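Local atomic coordinates of FOKI restriction endonuclease (PDB entry 2FOK), a protein that recognises a specific DNA sequence and cleaves the DNA as a type IIS restriction endonuclease, probably by metal-ion catalysis. Residues 53-58 with 68-73; 86-91 with 105-110. All coordinates share one frame; numbering follows the deposited sequence.

Contact 1: residues 53-58 with 68-73; sequences KELVAI and YKELVG
Leu-55 and Ile-58, one turn apart on helix 49-60, press on the single residue Glu-70 of helix 68-72, and each takes a different part of it. The first kind of contact is a methyl against a backbone carbonyl: Leu-55 rests CD2 against the carbonyl O of Glu-70 at 3.6 Å, while the same methyl stands 4.2 Å from Glu-70 CB. This leucine also touches Ile-87 of helix 87-91, so its buried end faces both short helices.

The second kind brings a methyl against a carboxylate. Ile-58 CD1 meets both carboxylate oxygens of Glu-70, OE1 at 3.6 Å and OE2 at 3.8 Å, obliquely from one side, and Ile-58 CG1 follows at 4.0 Å from CD of Glu-70. The two side chains cross at about a right angle. With CG beside its own backbone N (chi1 -77°) and a bend at chi2, Glu-70 folds its acid group back toward the start of its helix. There OE1 accepts a hydrogen bond from the backbone N of Thr-67, just before the helix, so the group that Ile-58 covers is already held. With an alanine here, the Thr-67 N-H would probably lose this acceptor and the end of Ile-58 its cover on that side.

Ile-58 leans on Tyr-66 as well, in the short strand between the two helices. Helix, short strand, helix in this order, within the first recognition subdomain, is consistent with the opening of a winged helix-turn-helix fold.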
loop_
_atom_site.group_PDB
_atom_site.type_symbol
_atom_site.label_atom_id
_atom_site.label_comp_id
_atom_site.label_asym_id
_atom_site.label_seq_id
_atom_site.Cartn_x
_atom_site.Cartn_y
_atom_site.Cartn_z
ATOM N N LYS A 53 -14.314 36.552 1.673
ATOM C CA LYS A 53 -15.732 36.914 1.614
ATOM C C LYS A 53 -16.553 35.763 1.033
ATOM O O LYS A 53 -17.738 35.616 1.324
ATOM C CB LYS A 53 -15.921 38.165 0.746
ATOM C CG LYS A 53 -14.958 39.300 1.067
ATOM C CD LYS A 53 -15.525 40.636 0.637
ATOM C CE LYS A 53 -15.391 40.840 -0.866
ATOM N NZ LYS A 53 -14.892 42.209 -1.216
ATOM N N GLU A 54 -15.912 34.953 0.201
ATOM C CA GLU A 54 -16.563 33.810 -0.422
ATOM C C GLU A 54 -16.738 32.641 0.554
ATOM O O GLU A 54 -17.713 31.896 0.471
ATOM C CB GLU A 54 -15.740 33.344 -1.627
ATOM C CG GLU A 54 -15.869 34.238 -2.842
ATOM C CD GLU A 54 -14.854 33.915 -3.921
ATOM O OE1 GLU A 54 -14.075 32.953 -3.737
ATOM O OE2 GLU A 54 -14.836 34.624 -4.951
ATOM N N LEU A 55 -15.793 32.484 1.478
ATOM C CA LEU A 55 -15.844 31.389 2.442
ATOM C C LEU A 55 -16.805 31.623 3.612
ATOM O O LEU A 55 -17.661 30.776 3.886
ATOM C CB LEU A 55 -14.431 31.083 2.965
ATOM C CG LEU A 55 -13.518 30.274 2.027
ATOM C CD1 LEU A 55 -12.110 30.228 2.596
ATOM C CD2 LEU A 55 -14.045 28.858 1.863
ATOM N N VAL A 56 -16.678 32.752 4.308
ATOM C CA VAL A 56 -17.581 33.005 5.429
ATOM C C VAL A 56 -19.013 32.975 4.899
ATOM O O VAL A 56 -19.926 32.483 5.561
ATOM C CB VAL A 56 -17.299 34.379 6.138
ATOM C CG1 VAL A 56 -15.799 34.666 6.170
ATOM C CG2 VAL A 56 -18.051 35.505 5.453
ATOM N N ALA A 57 -19.193 33.477 3.682
ATOM C CA ALA A 57 -20.505 33.498 3.060
ATOM C C ALA A 57 -20.995 32.071 2.918
ATOM O O ALA A 57 -22.133 31.764 3.265
ATOM C CB ALA A 57 -20.429 34.166 1.677
ATOM N N ILE A 58 -20.128 31.201 2.405
ATOM C CA ILE A 58 -20.481 29.803 2.203
ATOM C C ILE A 58 -20.822 29.141 3.533
ATOM O O ILE A 58 -21.683 28.265 3.591
ATOM C CB ILE A 58 -19.337 29.041 1.482
ATOM C CG1 ILE A 58 -19.730 28.797 0.025
ATOM C CG2 ILE A 58 -19.044 27.707 2.162
ATOM C CD1 ILE A 58 -20.539 27.534 -0.183
ATOM N N TYR A 68 -15.219 20.322 -2.590
ATOM C CA TYR A 68 -13.879 19.871 -2.247
ATOM C C TYR A 68 -12.926 21.054 -2.108
ATOM O O TYR A 68 -12.227 21.180 -1.105
ATOM C CB TYR A 68 -13.353 18.918 -3.321
ATOM C CG TYR A 68 -12.438 17.841 -2.785
ATOM C CD1 TYR A 68 -11.111 18.129 -2.445
ATOM C CD2 TYR A 68 -12.896 16.534 -2.621
ATOM C CE1 TYR A 68 -10.259 17.133 -1.951
ATOM C CE2 TYR A 68 -12.058 15.533 -2.130
ATOM C CZ TYR A 68 -10.742 15.840 -1.797
ATOM O OH TYR A 68 -9.923 14.853 -1.309
ATOM N N LYS A 69 -12.916 21.925 -3.116
ATOM C CA LYS A 69 -12.049 23.094 -3.119
ATOM C C LYS A 69 -12.236 23.989 -1.898
ATOM O O LYS A 69 -11.279 24.286 -1.186
ATOM C CB LYS A 69 -12.267 23.907 -4.394
ATOM C CG LYS A 69 -11.303 25.066 -4.530
ATOM C CD LYS A 69 -10.995 25.396 -5.968
ATOM C CE LYS A 69 -9.903 26.459 -6.053
ATOM N NZ LYS A 69 -9.288 26.762 -4.719
ATOM N N GLU A 70 -13.465 24.417 -1.651
ATOM C CA GLU A 70 -13.753 25.285 -0.506
ATOM C C GLU A 70 -13.155 24.750 0.807
ATOM O O GLU A 70 -12.715 25.520 1.658
ATOM C CB GLU A 70 -15.272 25.455 -0.350
ATOM C CG GLU A 70 -15.911 26.422 -1.334
ATOM C CD GLU A 70 -17.347 26.047 -1.677
ATOM O OE1 GLU A 70 -17.942 25.223 -0.951
ATOM O OE2 GLU A 70 -17.887 26.573 -2.672
ATOM N N LEU A 71 -13.146 23.427 0.963
ATOM C CA LEU A 71 -12.609 22.783 2.164
ATOM C C LEU A 71 -11.086 22.595 2.162
ATOM O O LEU A 71 -10.421 22.869 3.152
ATOM C CB LEU A 71 -13.255 21.407 2.353
ATOM C CG LEU A 71 -14.655 21.321 2.967
ATOM C CD1 LEU A 71 -15.369 20.059 2.474
ATOM C CD2 LEU A 71 -14.531 21.298 4.468
ATOM N N VAL A 72 -10.544 22.123 1.044
ATOM C CA VAL A 72 -9.117 21.851 0.946
ATOM C C VAL A 72 -8.239 22.970 0.388
ATOM O O VAL A 72 -7.113 23.176 0.855
ATOM C CB VAL A 72 -8.898 20.545 0.138
ATOM C CG1 VAL A 72 -7.429 20.359 -0.215
ATOM C CG2 VAL A 72 -9.398 19.364 0.962
ATOM N N GLY A 73 -8.754 23.698 -0.596
ATOM C CA GLY A 73 -7.985 24.773 -1.181
ATOM C C GLY A 73 -6.775 24.261 -1.930
ATOM O O GLY A 73 -6.721 23.094 -2.311
#

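Contact 2: residues 86-91 with 105-110; sequences AIIQAT and WSSDGF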
loop_
_atom_site.group_PDB
_atom_site.type_symbol
_atom_site.label_atom_id
_atom_site.label_comp_id
_atom_site.label_asym_id
_atom_site.label_seq_id
_atom_site.Cartn_x
_atom_site.Cartn_y
_atom_site.Cartn_z
ATOM N N ALA A 86 -8.531 27.811 2.625
ATOM C CA ALA A 86 -9.837 27.207 2.848
ATOM C C ALA A 86 -10.301 27.004 4.285
ATOM O O ALA A 86 -9.598 27.334 5.242
ATOM C CB ALA A 86 -9.886 25.888 2.115
ATOM N N ILE A 87 -11.500 26.433 4.407
ATOM C CA ILE A 87 -12.134 26.150 5.694
ATOM C C ILE A 87 -11.342 25.193 6.584
ATOM O O ILE A 87 -10.948 25.556 7.692
ATOM C CB ILE A 87 -13.547 25.554 5.505
ATOM C CG1 ILE A 87 -14.407 26.504 4.667
ATOM C CG2 ILE A 87 -14.188 25.298 6.859
ATOM C CD1 ILE A 87 -15.739 25.916 4.261
ATOM N N ILE A 88 -11.108 23.973 6.118
ATOM C CA ILE A 88 -10.369 23.027 6.946
ATOM C C ILE A 88 -9.032 23.634 7.355
ATOM O O ILE A 88 -8.641 23.571 8.519
ATOM C CB ILE A 88 -10.142 21.690 6.202
ATOM C CG1 ILE A 88 -11.500 20.996 5.989
ATOM C CG2 ILE A 88 -9.189 20.795 7.009
ATOM C CD1 ILE A 88 -11.436 19.520 5.671
ATOM N N GLN A 89 -8.343 24.233 6.392
ATOM C CA GLN A 89 -7.056 24.858 6.643
ATOM C C GLN A 89 -7.143 25.791 7.848
ATOM O O GLN A 89 -6.323 25.706 8.758
ATOM C CB GLN A 89 -6.601 25.648 5.410
ATOM C CG GLN A 89 -5.820 24.837 4.381
ATOM C CD GLN A 89 -5.340 25.685 3.210
ATOM O OE1 GLN A 89 -4.890 26.821 3.386
ATOM N NE2 GLN A 89 -5.431 25.132 2.009
ATOM N N ALA A 90 -8.158 26.654 7.860
ATOM C CA ALA A 90 -8.346 27.633 8.929
ATOM C C ALA A 90 -8.933 27.146 10.255
ATOM O O ALA A 90 -8.780 27.819 11.276
ATOM C CB ALA A 90 -9.179 28.806 8.411
ATOM N N THR A 91 -9.614 26.003 10.266
ATOM C CA THR A 91 -10.191 25.534 11.527
ATOM C C THR A 91 -9.203 24.705 12.328
ATOM O O THR A 91 -9.435 24.401 13.503
ATOM C CB THR A 91 -11.505 24.721 11.317
ATOM O OG1 THR A 91 -11.248 23.324 11.467
ATOM C CG2 THR A 91 -12.094 24.980 9.954
ATOM N N TRP A 105 -2.454 19.414 2.344
ATOM C CA TRP A 105 -2.206 17.979 2.374
ATOM C C TRP A 105 -2.811 17.385 3.638
ATOM O O TRP A 105 -3.493 16.359 3.588
ATOM C CB TRP A 105 -0.704 17.695 2.313
ATOM C CG TRP A 105 -0.122 17.873 0.943
ATOM C CD1 TRP A 105 1.003 18.573 0.614
ATOM C CD2 TRP A 105 -0.655 17.371 -0.290
ATOM N NE1 TRP A 105 1.205 18.542 -0.747
ATOM C CE2 TRP A 105 0.202 17.811 -1.326
ATOM C CE3 TRP A 105 -1.774 16.594 -0.622
ATOM C CZ2 TRP A 105 -0.024 17.499 -2.671
ATOM C CZ3 TRP A 105 -2.001 16.284 -1.959
ATOM C CH2 TRP A 105 -1.127 16.738 -2.969
ATOM N N SER A 106 -2.559 18.029 4.771
ATOM C CA SER A 106 -3.104 17.563 6.043
ATOM C C SER A 106 -4.616 17.815 6.091
ATOM O O SER A 106 -5.360 17.093 6.755
ATOM C CB SER A 106 -2.420 18.286 7.205
ATOM O OG SER A 106 -1.134 18.744 6.824
ATOM N N SER A 107 -5.068 18.844 5.384
ATOM C CA SER A 107 -6.486 19.171 5.347
ATOM C C SER A 107 -7.205 17.993 4.691
ATOM O O SER A 107 -8.263 17.558 5.139
ATOM C CB SER A 107 -6.720 20.444 4.520
ATOM O OG SER A 107 -6.257 21.606 5.192
ATOM N N ASP A 108 -6.596 17.475 3.631
ATOM C CA ASP A 108 -7.147 16.355 2.888
ATOM C C ASP A 108 -7.216 15.071 3.713
ATOM O O ASP A 108 -8.158 14.303 3.577
ATOM C CB ASP A 108 -6.312 16.113 1.635
ATOM C CG ASP A 108 -7.078 15.383 0.568
ATOM O OD1 ASP A 108 -8.064 15.953 0.051
ATOM O OD2 ASP A 108 -6.696 14.239 0.246
ATOM N N GLY A 109 -6.223 14.828 4.563
ATOM C CA GLY A 109 -6.262 13.624 5.370
ATOM C C GLY A 109 -7.482 13.677 6.277
ATOM O O GLY A 109 -8.219 12.702 6.408
ATOM N N PHE A 110 -7.686 14.838 6.895
ATOM C CA PHE A 110 -8.805 15.081 7.797
ATOM C C PHE A 110 -10.139 14.947 7.065
ATOM O O PHE A 110 -11.116 14.472 7.632
ATOM C CB PHE A 110 -8.689 16.488 8.399
ATOM C CG PHE A 110 -7.877 16.547 9.665
ATOM C CD1 PHE A 110 -8.286 15.859 10.804
ATOM C CD2 PHE A 110 -6.698 17.282 9.715
ATOM C CE1 PHE A 110 -7.533 15.906 11.977
ATOM C CE2 PHE A 110 -5.944 17.332 10.875
ATOM C CZ PHE A 110 -6.363 16.641 12.013
#
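Ile-88 and Gln-89 on the short helix 87-91 meet Ser-107 on helix 104-116 in a buried helix-to-helix contact of the first recognition subdomain. The subdomain belongs to the helix-turn-helix clan, and helix 104-116, leading into strands 120-123 and 128-131, is placed as the last helix before the wing of a winged helix would be.

The backbones come close here, with CA of Ile-88 only 5.7 Å from CA of Ser-107, and the small serine side chain allows it. Ile-88 does most of the packing. Its CG2 lies anti to the backbone N (chi1 -66° to CG1), which directs that methyl at the serine, 3.5 Å from CB of Ser-107. The other branch runs on extended past the serine side chain, and CD1 of Ile-88 ends 3.8 Å from the carbonyl O of Ser-107. Ile-88 also touches Val-23 of helix 17-24, a residue that Phe-110 packs against too, and Leu-71 of helix 68-72.

Gln-89 passes alongside with its aliphatic part, not its amide. The chain is straight beyond CG (chi2 -177°), carrying the amide past the serine to partners elsewhere: OE1 accepts from the backbone N of Asp-85 and NE2 donates to the carbonyl O of Val-72. Both ends of the amide are thus engaged, which should fix its rotation.

The buried serine hydroxyl is hydrogen-bonded to the carbonyl O of Asp-103, within its own helix region. On the helix 87-91 side, CG of Gln-89 comes to 3.4 Å from OG of Ser-107.

Both segments of contact 1 precede both of contact 2 in the sequence, and the centres of the two contacts lie about 11 Å apart, both in the first recognition subdomain. Helices 68-72 and 87-91, successive in the chain, join them: Glu-70 and Leu-71 make backbone hydrogen bonds to Ile-87 and Ile-88. Side chains add a further tie between helices 68-72 and 104-116, Tyr-68 OH to Asp-108 OD1 at 2.6 Å. Helix 49-60 is thereby connected through the two short helices to helix 104-116, all within a subdomain that belongs to the DNA-recognition part of the enzyme.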